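AvrL567-A (Melampsora lini, PDB 2OPC) acts as an avirulence protein of flax rust, probably recognised by matching resistance proteins of the host plant, which then mounts a defence response. Local coordinates at residues G30-K35 against F46-G51; F59-A64 against R75-V80. All coordinates share one frame; numbering follows the deposited sequence.

Contact 1: G30-K35 against F46-G51; sequences GLVKVK and FKWIGG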
ATOM      1  N   GLY A  30      -9.510  -0.075  -7.609  1.00 29.36           N
ATOM      2  CA  GLY A  30     -10.688   0.786  -7.611  1.00 29.68           C
ATOM      3  C   GLY A  30     -11.399   0.920  -6.276  1.00 29.35           C
ATOM      4  O   GLY A  30     -12.539   1.459  -6.191  1.00 31.74           O
ATOM      5  N   LEU A  31     -10.739   0.470  -5.215  1.00 27.71           N
ATOM      6  CA  LEU A  31     -11.401   0.391  -3.923  1.00 28.24           C
ATOM      7  C   LEU A  31     -10.826   1.325  -2.880  1.00 27.69           C
ATOM      8  O   LEU A  31     -11.573   1.809  -2.007  1.00 27.68           O
ATOM      9  CB  LEU A  31     -11.311  -1.023  -3.345  1.00 28.88           C
ATOM     10  CG  LEU A  31     -11.980  -2.127  -4.188  1.00 29.78           C
ATOM     11  CD1 LEU A  31     -11.812  -3.505  -3.533  1.00 30.85           C
ATOM     12  CD2 LEU A  31     -13.461  -1.861  -4.431  1.00 30.61           C
ATOM     13  N   VAL A  32      -9.508   1.489  -2.901  1.00 27.29           N
ATOM     14  CA  VAL A  32      -8.839   2.208  -1.838  1.00 28.74           C
ATOM     15  C   VAL A  32      -7.832   3.158  -2.442  1.00 30.00           C
ATOM     16  O   VAL A  32      -7.001   2.735  -3.257  1.00 30.46           O
ATOM     17  CB  VAL A  32      -8.121   1.182  -0.914  1.00 30.86           C
ATOM     18  CG1 VAL A  32      -7.318   1.858   0.186  1.00 34.50           C
ATOM     19  CG2 VAL A  32      -9.132   0.244  -0.266  1.00 32.09           C
ATOM     20  N   LYS A  33      -7.918   4.430  -2.078  1.00 28.02           N
ATOM     21  CA  LYS A  33      -6.864   5.377  -2.482  1.00 28.66           C
ATOM     22  C   LYS A  33      -5.805   5.390  -1.413  1.00 28.13           C
ATOM     23  O   LYS A  33      -6.028   5.039  -0.223  1.00 28.14           O
ATOM     24  CB  LYS A  33      -7.346   6.793  -2.788  1.00 31.13           C
ATOM     25  CG  LYS A  33      -8.107   7.407  -1.738  1.00 30.82           C
ATOM     26  CD  LYS A  33      -8.601   8.813  -2.208  1.00 32.22           C
ATOM     27  CE  LYS A  33      -9.349   9.492  -1.109  1.00 28.33           C
ATOM     28  NZ  LYS A  33      -9.532  10.931  -1.359  1.00 30.44           N
ATOM     29  N   VAL A  34      -4.594   5.755  -1.868  1.00 27.87           N
ATOM     30  CA  VAL A  34      -3.381   5.688  -1.054  1.00 27.81           C
ATOM     31  C   VAL A  34      -2.608   6.989  -1.152  1.00 28.59           C
ATOM     32  O   VAL A  34      -2.470   7.519  -2.263  1.00 28.87           O
ATOM     33  CB  VAL A  34      -2.454   4.518  -1.508  1.00 28.78           C
ATOM     34  CG1 VAL A  34      -1.347   4.250  -0.480  1.00 30.98           C
ATOM     35  CG2 VAL A  34      -3.254   3.250  -1.746  1.00 29.16           C
ATOM     36  N   LYS A  35      -2.083   7.481  -0.030  1.00 27.58           N
ATOM     37  CA  LYS A  35      -1.166   8.636  -0.066  1.00 27.87           C
ATOM     38  C   LYS A  35      -0.080   8.374   0.975  1.00 27.96           C
ATOM     39  O   LYS A  35      -0.161   7.397   1.721  1.00 28.21           O
ATOM     40  CB  LYS A  35      -1.902   9.967   0.249  1.00 28.69           C
ATOM     41  CG  LYS A  35      -2.344  10.076   1.711  1.00 27.95           C
ATOM     42  CD  LYS A  35      -2.915  11.451   1.998  1.00 29.10           C
ATOM     43  CE  LYS A  35      -3.273  11.564   3.482  1.00 29.79           C
ATOM     44  NZ  LYS A  35      -3.718  12.971   3.810  1.00 32.57           N
ATOM     45  N   PHE A  46      -4.563   5.125   3.830  1.00 28.51           N
ATOM     46  CA  PHE A  46      -5.583   4.534   2.955  1.00 27.61           C
ATOM     47  C   PHE A  46      -6.929   5.165   3.232  1.00 28.11           C
ATOM     48  O   PHE A  46      -7.245   5.545   4.339  1.00 27.42           O
ATOM     49  CB  PHE A  46      -5.662   3.046   3.241  1.00 28.20           C
ATOM     50  CG  PHE A  46      -4.382   2.348   3.007  1.00 27.74           C
ATOM     51  CD1 PHE A  46      -4.031   1.887   1.716  1.00 29.21           C
ATOM     52  CD2 PHE A  46      -3.522   2.082   4.075  1.00 28.98           C
ATOM     53  CE1 PHE A  46      -2.833   1.222   1.507  1.00 28.59           C
ATOM     54  CE2 PHE A  46      -2.281   1.436   3.871  1.00 28.62           C
ATOM     55  CZ  PHE A  46      -1.948   0.971   2.583  1.00 28.28           C
ATOM     56  N   LYS A  47      -7.732   5.275   2.178  1.00 28.23           N
ATOM     57  CA  LYS A  47      -9.118   5.708   2.310  1.00 28.51           C
ATOM     58  C   LYS A  47     -10.019   4.979   1.318  1.00 28.34           C
ATOM     59  O   LYS A  47      -9.733   4.933   0.122  1.00 27.37           O
ATOM     60  CB  LYS A  47      -9.228   7.221   2.107  1.00 28.02           C
ATOM     61  CG  LYS A  47     -10.489   7.835   2.694  1.00 29.42           C
ATOM     62  CD  LYS A  47     -10.303   9.319   2.968  1.00 30.61           C
ATOM     63  CE  LYS A  47     -11.633  10.055   2.945  1.00 33.28           C
ATOM     64  NZ  LYS A  47     -11.469  11.507   3.232  1.00 31.47           N
ATOM     65  N   TRP A  48     -11.107   4.410   1.825  1.00 28.41           N
ATOM     66  CA  TRP A  48     -12.032   3.642   1.001  1.00 26.59           C
ATOM     67  C   TRP A  48     -12.842   4.555   0.096  1.00 27.33           C
ATOM     68  O   TRP A  48     -13.472   5.503   0.585  1.00 28.33           O
ATOM     69  CB  TRP A  48     -12.994   2.889   1.921  1.00 27.02           C
ATOM     70  CG  TRP A  48     -13.985   2.046   1.179  1.00 25.56           C
ATOM     71  CD1 TRP A  48     -15.274   2.400   0.842  1.00 26.93           C
ATOM     72  CD2 TRP A  48     -13.789   0.707   0.684  1.00 24.80           C
ATOM     73  NE1 TRP A  48     -15.871   1.364   0.181  1.00 26.81           N
ATOM     74  CE2 TRP A  48     -14.986   0.319   0.061  1.00 25.12           C
ATOM     75  CE3 TRP A  48     -12.724  -0.216   0.729  1.00 25.82           C
ATOM     76  CZ2 TRP A  48     -15.157  -0.928  -0.512  1.00 23.94           C
ATOM     77  CZ3 TRP A  48     -12.886  -1.451   0.167  1.00 24.66           C
ATOM     78  CH2 TRP A  48     -14.096  -1.812  -0.466  1.00 24.19           C
ATOM     79  N   ILE A  49     -12.835   4.224  -1.202  1.00 27.12           N
ATOM     80  CA  ILE A  49     -13.590   4.993  -2.249  1.00 27.46           C
ATOM     81  C   ILE A  49     -14.309   4.022  -3.170  1.00 29.33           C
ATOM     82  O   ILE A  49     -14.605   4.364  -4.339  1.00 29.99           O
ATOM     83  CB  ILE A  49     -12.714   5.895  -3.102  1.00 29.92           C
ATOM     84  CG1 ILE A  49     -11.554   5.106  -3.687  1.00 32.21           C
ATOM     85  CG2 ILE A  49     -12.292   7.085  -2.273  1.00 29.43           C
ATOM     86  CD1 ILE A  49     -10.999   5.663  -4.959  1.00 37.58           C
ATOM     87  N   GLY A  50     -14.598   2.835  -2.629  1.00 27.49           N
ATOM     88  CA  GLY A  50     -15.179   1.704  -3.399  1.00 27.93           C
ATOM     89  C   GLY A  50     -16.666   1.519  -3.275  1.00 29.28           C
ATOM     90  O   GLY A  50     -17.188   0.421  -3.541  1.00 28.19           O
ATOM     91  N   GLY A  51     -17.362   2.578  -2.874  1.00 28.34           N
ATOM     92  CA  GLY A  51     -18.810   2.549  -2.787  1.00 29.20           C
ATOM     93  C   GLY A  51     -19.301   2.059  -1.439  1.00 30.03           C
ATOM     94  O   GLY A  51     -18.560   1.417  -0.694  1.00 30.91           O
TER
HETATM   95  O   HOH W   1     -13.463   4.135  -7.240  1.00 43.05           O

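Contact 2: F59-A64 against R75-V80; sequences FCVHIA and RSLGTV. With CO (cobalt (II) ion), chain B.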
ATOM      1  N   PHE A  59      -9.728  -6.134   3.554  1.00 26.94           N
ATOM      2  CA  PHE A  59      -8.702  -6.519   2.575  1.00 27.15           C
ATOM      3  C   PHE A  59      -7.348  -6.518   3.242  1.00 27.78           C
ATOM      4  O   PHE A  59      -7.046  -5.646   4.066  1.00 28.62           O
ATOM      5  CB  PHE A  59      -8.696  -5.519   1.404  1.00 27.37           C
ATOM      6  CG  PHE A  59      -9.972  -5.544   0.635  1.00 27.48           C
ATOM      7  CD1 PHE A  59     -10.123  -6.405  -0.464  1.00 28.22           C
ATOM      8  CD2 PHE A  59     -11.081  -4.822   1.093  1.00 27.87           C
ATOM      9  CE1 PHE A  59     -11.343  -6.507  -1.136  1.00 29.28           C
ATOM     10  CE2 PHE A  59     -12.310  -4.929   0.423  1.00 28.93           C
ATOM     11  CZ  PHE A  59     -12.413  -5.777  -0.682  1.00 28.95           C
ATOM     12  N   CYS A  60      -6.510  -7.452   2.826  1.00 27.63           N
ATOM     13  CA  CYS A  60      -5.136  -7.450   3.294  1.00 28.20           C
ATOM     14  C   CYS A  60      -4.281  -6.667   2.291  1.00 28.38           C
ATOM     15  O   CYS A  60      -4.438  -6.852   1.068  1.00 28.51           O
ATOM     16  CB  CYS A  60      -4.725  -8.927   3.335  1.00 29.78           C
ATOM     17  SG  CYS A  60      -3.146  -9.264   4.180  1.00 29.70           S
ATOM     18  N   VAL A  61      -3.373  -5.819   2.814  1.00 28.14           N
ATOM     19  CA  VAL A  61      -2.497  -4.989   1.942  1.00 29.03           C
ATOM     20  C   VAL A  61      -1.193  -5.737   1.775  1.00 29.31           C
ATOM     21  O   VAL A  61      -0.434  -5.888   2.756  1.00 31.83           O
ATOM     22  CB  VAL A  61      -2.259  -3.607   2.544  1.00 28.98           C
ATOM     23  CG1 VAL A  61      -1.426  -2.756   1.604  1.00 30.38           C
ATOM     24  CG2 VAL A  61      -3.580  -2.935   2.831  1.00 30.61           C
ATOM     25  N   HIS A  62      -0.965  -6.243   0.575  1.00 28.20           N
ATOM     26  CA  HIS A  62       0.260  -6.976   0.277  1.00 29.24           C
ATOM     27  C   HIS A  62       1.301  -6.020  -0.261  1.00 29.29           C
ATOM     28  O   HIS A  62       0.999  -5.097  -1.031  1.00 29.37           O
ATOM     29  CB  HIS A  62      -0.044  -8.117  -0.711  1.00 29.16           C
ATOM     30  CG  HIS A  62      -0.716  -9.288  -0.051  1.00 28.05           C
ATOM     31  ND1 HIS A  62      -0.782 -10.554  -0.597  1.00 28.93           N
ATOM     32  CD2 HIS A  62      -1.269  -9.373   1.187  1.00 30.22           C
ATOM     33  CE1 HIS A  62      -1.407 -11.349   0.263  1.00 29.69           C
ATOM     34  NE2 HIS A  62      -1.699 -10.661   1.348  1.00 31.55           N
ATOM     35  N   ILE A  63       2.540  -6.285   0.155  1.00 28.96           N
ATOM     36  CA  ILE A  63       3.693  -5.483  -0.271  1.00 28.72           C
ATOM     37  C   ILE A  63       4.816  -6.439  -0.686  1.00 28.95           C
ATOM     38  O   ILE A  63       5.059  -7.444  -0.016  1.00 30.17           O
ATOM     39  CB  ILE A  63       4.161  -4.533   0.868  1.00 28.40           C
ATOM     40  CG1 ILE A  63       5.291  -3.611   0.391  1.00 29.68           C
ATOM     41  CG2 ILE A  63       4.560  -5.288   2.125  1.00 31.01           C
ATOM     42  CD1 ILE A  63       5.427  -2.360   1.232  1.00 29.46           C
ATOM     43  N   ALA A  64       5.472  -6.112  -1.799  1.00 28.52           N
ATOM     44  CA  ALA A  64       6.594  -6.934  -2.285  1.00 27.67           C
ATOM     45  C   ALA A  64       7.874  -6.553  -1.557  1.00 27.52           C
ATOM     46  O   ALA A  64       8.026  -5.424  -1.075  1.00 27.94           O
ATOM     47  CB  ALA A  64       6.778  -6.734  -3.747  1.00 28.19           C
ATOM     48  N   ARG A  75       4.575  -9.856   1.542  1.00 29.78           N
ATOM     49  CA  ARG A  75       4.330  -9.631   2.958  1.00 28.83           C
ATOM     50  C   ARG A  75       3.071  -8.758   3.090  1.00 29.44           C
ATOM     51  O   ARG A  75       2.478  -8.377   2.081  1.00 29.59           O
ATOM     52  CB  ARG A  75       5.549  -8.976   3.633  1.00 29.11           C
ATOM     53  CG  ARG A  75       6.654  -9.994   4.037  1.00 28.46           C
ATOM     54  CD  ARG A  75       7.304 -10.702   2.859  1.00 28.70           C
ATOM     55  NE  ARG A  75       8.556 -11.363   3.242  1.00 28.20           N
ATOM     56  CZ  ARG A  75       9.357 -11.967   2.375  1.00 29.11           C
ATOM     57  NH1 ARG A  75       9.037 -12.013   1.089  1.00 29.26           N
ATOM     58  NH2 ARG A  75      10.498 -12.495   2.786  1.00 28.93           N
ATOM     59  N   SER A  76       2.642  -8.511   4.321  1.00 29.55           N
ATOM     60  CA  SER A  76       1.441  -7.701   4.529  1.00 29.76           C
ATOM     61  C   SER A  76       1.747  -6.489   5.368  1.00 29.07           C
ATOM     62  O   SER A  76       2.522  -6.584   6.348  1.00 29.25           O
ATOM     63  CB  SER A  76       0.384  -8.537   5.246  1.00 30.82           C
ATOM     64  OG  SER A  76      -0.745  -7.706   5.577  1.00 30.93           O
ATOM     65  N   LEU A  77       1.146  -5.371   4.984  1.00 29.24           N
ATOM     66  CA  LEU A  77       1.235  -4.167   5.820  1.00 30.00           C
ATOM     67  C   LEU A  77       0.127  -4.113   6.884  1.00 29.21           C
ATOM     68  O   LEU A  77       0.134  -3.266   7.786  1.00 30.65           O
ATOM     69  CB  LEU A  77       1.170  -2.901   4.973  1.00 29.59           C
ATOM     70  CG  LEU A  77       2.346  -2.606   4.059  1.00 32.35           C
ATOM     71  CD1 LEU A  77       2.058  -1.356   3.287  1.00 33.34           C
ATOM     72  CD2 LEU A  77       3.644  -2.382   4.850  1.00 32.27           C
ATOM     73  N   GLY A  78      -0.815  -5.024   6.805  1.00 28.58           N
ATOM     74  CA  GLY A  78      -1.973  -4.982   7.668  1.00 28.28           C
ATOM     75  C   GLY A  78      -3.226  -4.994   6.809  1.00 28.92           C
ATOM     76  O   GLY A  78      -3.165  -5.429   5.654  1.00 29.19           O
ATOM     77  N   THR A  79      -4.352  -4.592   7.380  1.00 27.69           N
ATOM     78  CA  THR A  79      -5.621  -4.635   6.646  1.00 28.53           C
ATOM     79  C   THR A  79      -6.267  -3.279   6.527  1.00 28.79           C
ATOM     80  O   THR A  79      -6.010  -2.361   7.347  1.00 28.12           O
ATOM     81  CB  THR A  79      -6.631  -5.587   7.318  1.00 29.49           C
ATOM     82  OG1 THR A  79      -6.941  -5.091   8.615  1.00 29.97           O
ATOM     83  CG2 THR A  79      -6.085  -6.996   7.423  1.00 29.07           C
ATOM     84  N   VAL A  80      -7.093  -3.154   5.498  1.00 27.46           N
ATOM     85  CA  VAL A  80      -7.954  -1.982   5.347  1.00 28.38           C
ATOM     86  C   VAL A  80      -9.374  -2.443   5.139  1.00 27.61           C
ATOM     87  O   VAL A  80      -9.616  -3.631   4.911  1.00 28.00           O
ATOM     88  CB  VAL A  80      -7.487  -1.104   4.179  1.00 28.93           C
ATOM     89  CG1 VAL A  80      -6.076  -0.513   4.469  1.00 30.40           C
ATOM     90  CG2 VAL A  80      -7.469  -1.892   2.854  1.00 30.54           C
TER
HETATM   91 CO    CO B 201      -2.395 -11.191   3.152  1.00 17.00          CO

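Contact 1: G30-K35 against F46-G51
An antiparallel beta hairpin of strands 32-36 and 44-48 brings Lys-33 opposite Lys-47, and their backbones hold it shut with a reciprocal pair of bonds: Lys-33 N to Lys-47 O at 2.9 Å and Lys-47 N to Lys-33 O at 3.0 Å. Near the turn from strand 25-28, a classic beta bulge at Leu-31 and Val-32 faces Leu-28. There Leu-31 O receives Ile-49 N at 2.8 Å in a nearly straight bond (171° at the hydrogen), although the donor stands above the carbonyl plane. The same oxygen lies over one face of the Trp-48 indole, whose ring is kept in place by NE1 bonding to Gly-51 O at 2.8 Å, in the ring plane. Branched and aromatic residues suit the inward face. With CG1 anti to the backbone N (chi1 176°), Val-32 splits its methyls: CG1 meets the edge of the Phe-46 ring, 3.6 Å from CD1, while CG2, beside N, touches Trp-48 CE3 at 3.8 Å. Val-34 lies alongside Phe-46 and adds its own two methyls. On the outer face, Lys-33 and Lys-47 run side by side, Lys-33 CE resting 3.9 Å from Lys-47 CB, with Trp-88 touching both. The methylene stems supply the packing, whereas the like charges, Lys-33 NZ and Lys-47 NZ 5.0 Å apart, probably disfavour a closer approach.

Contact 2: F59-A64 against R75-V80
Ser-76 OG is gripped by two hydrogen bonds, from Gly-78 N at 3.0 Å (an ST turn) and with Asn-94 OD1, and lies 3.2 Å from Cys-60 SG. The setting is the antiparallel beta hairpin of strands 58-63 and 75-81. Between the pairs Cys-60 with Thr-79 and His-62 with Ser-76, one strand has a single residue and the other has two, which makes a beta bulge. Opposite the bulge Val-61 takes Leu-77 N on its oxygen and gives its own N-H to Gly-78 O in a bond of 174° at the hydrogen. Gly-78 adopts a backbone shape (phi 125°) that glycine takes readily, since it has no CB to press on the carbonyl oxygen before it.

Alternation along strand 58-63 puts Cys-60 and His-62 on one face, where a sulfur, probably as thiolate, and an imidazole nitrogen can share a metal. Cobalt is bound by Cys-60 SG at 2.3 Å and by His-62 NE2 at 2.0 Å, with a third ligand atom from outside these segments. With SG anti to the backbone N (chi1 -169°), the Cys-60 sulfur reaches the cobalt and lies in the plane of the His-62 ring, at its edge.

The other face is hydrocarbon. Val-61 CG2 meets Val-80 CG1 at 3.8 Å, the two side chains crossing at about a right angle. Ile-63 CG2 lies 4.0 Å from Leu-77 CG, the two branched side chains crossing obliquely. Beyond them, the Arg-75 guanidinium leads away to the carbonyls of Arg-73, Lys-70 and Pro-69. At the far end, Phe-59 N gives its hydrogen to Val-80 O, which lies near the plane of the Phe-59 ring, at its edge.

The two contacts come in series along the chain: contact 1 closes before contact 2 opens, and strand 44-48 is followed directly by strand 58-63. Each is a hairpin in a different antiparallel sheet, the first in the sheet of strands 25-28, 32-36 and 44-48, the second at the margin of the sheet that also holds 118-125 and 16-19. Their centres are about 14 Å apart, yet the sheets pack face to face as a beta sandwich. Phe-46 CG lies 3.6 Å from Val-80 CG1, and Trp-48 CZ3 comes within 3.5 Å of Phe-59 CE2. The shared apolar interior therefore joins both hairpins, while the cobalt site faces outward from contact 2.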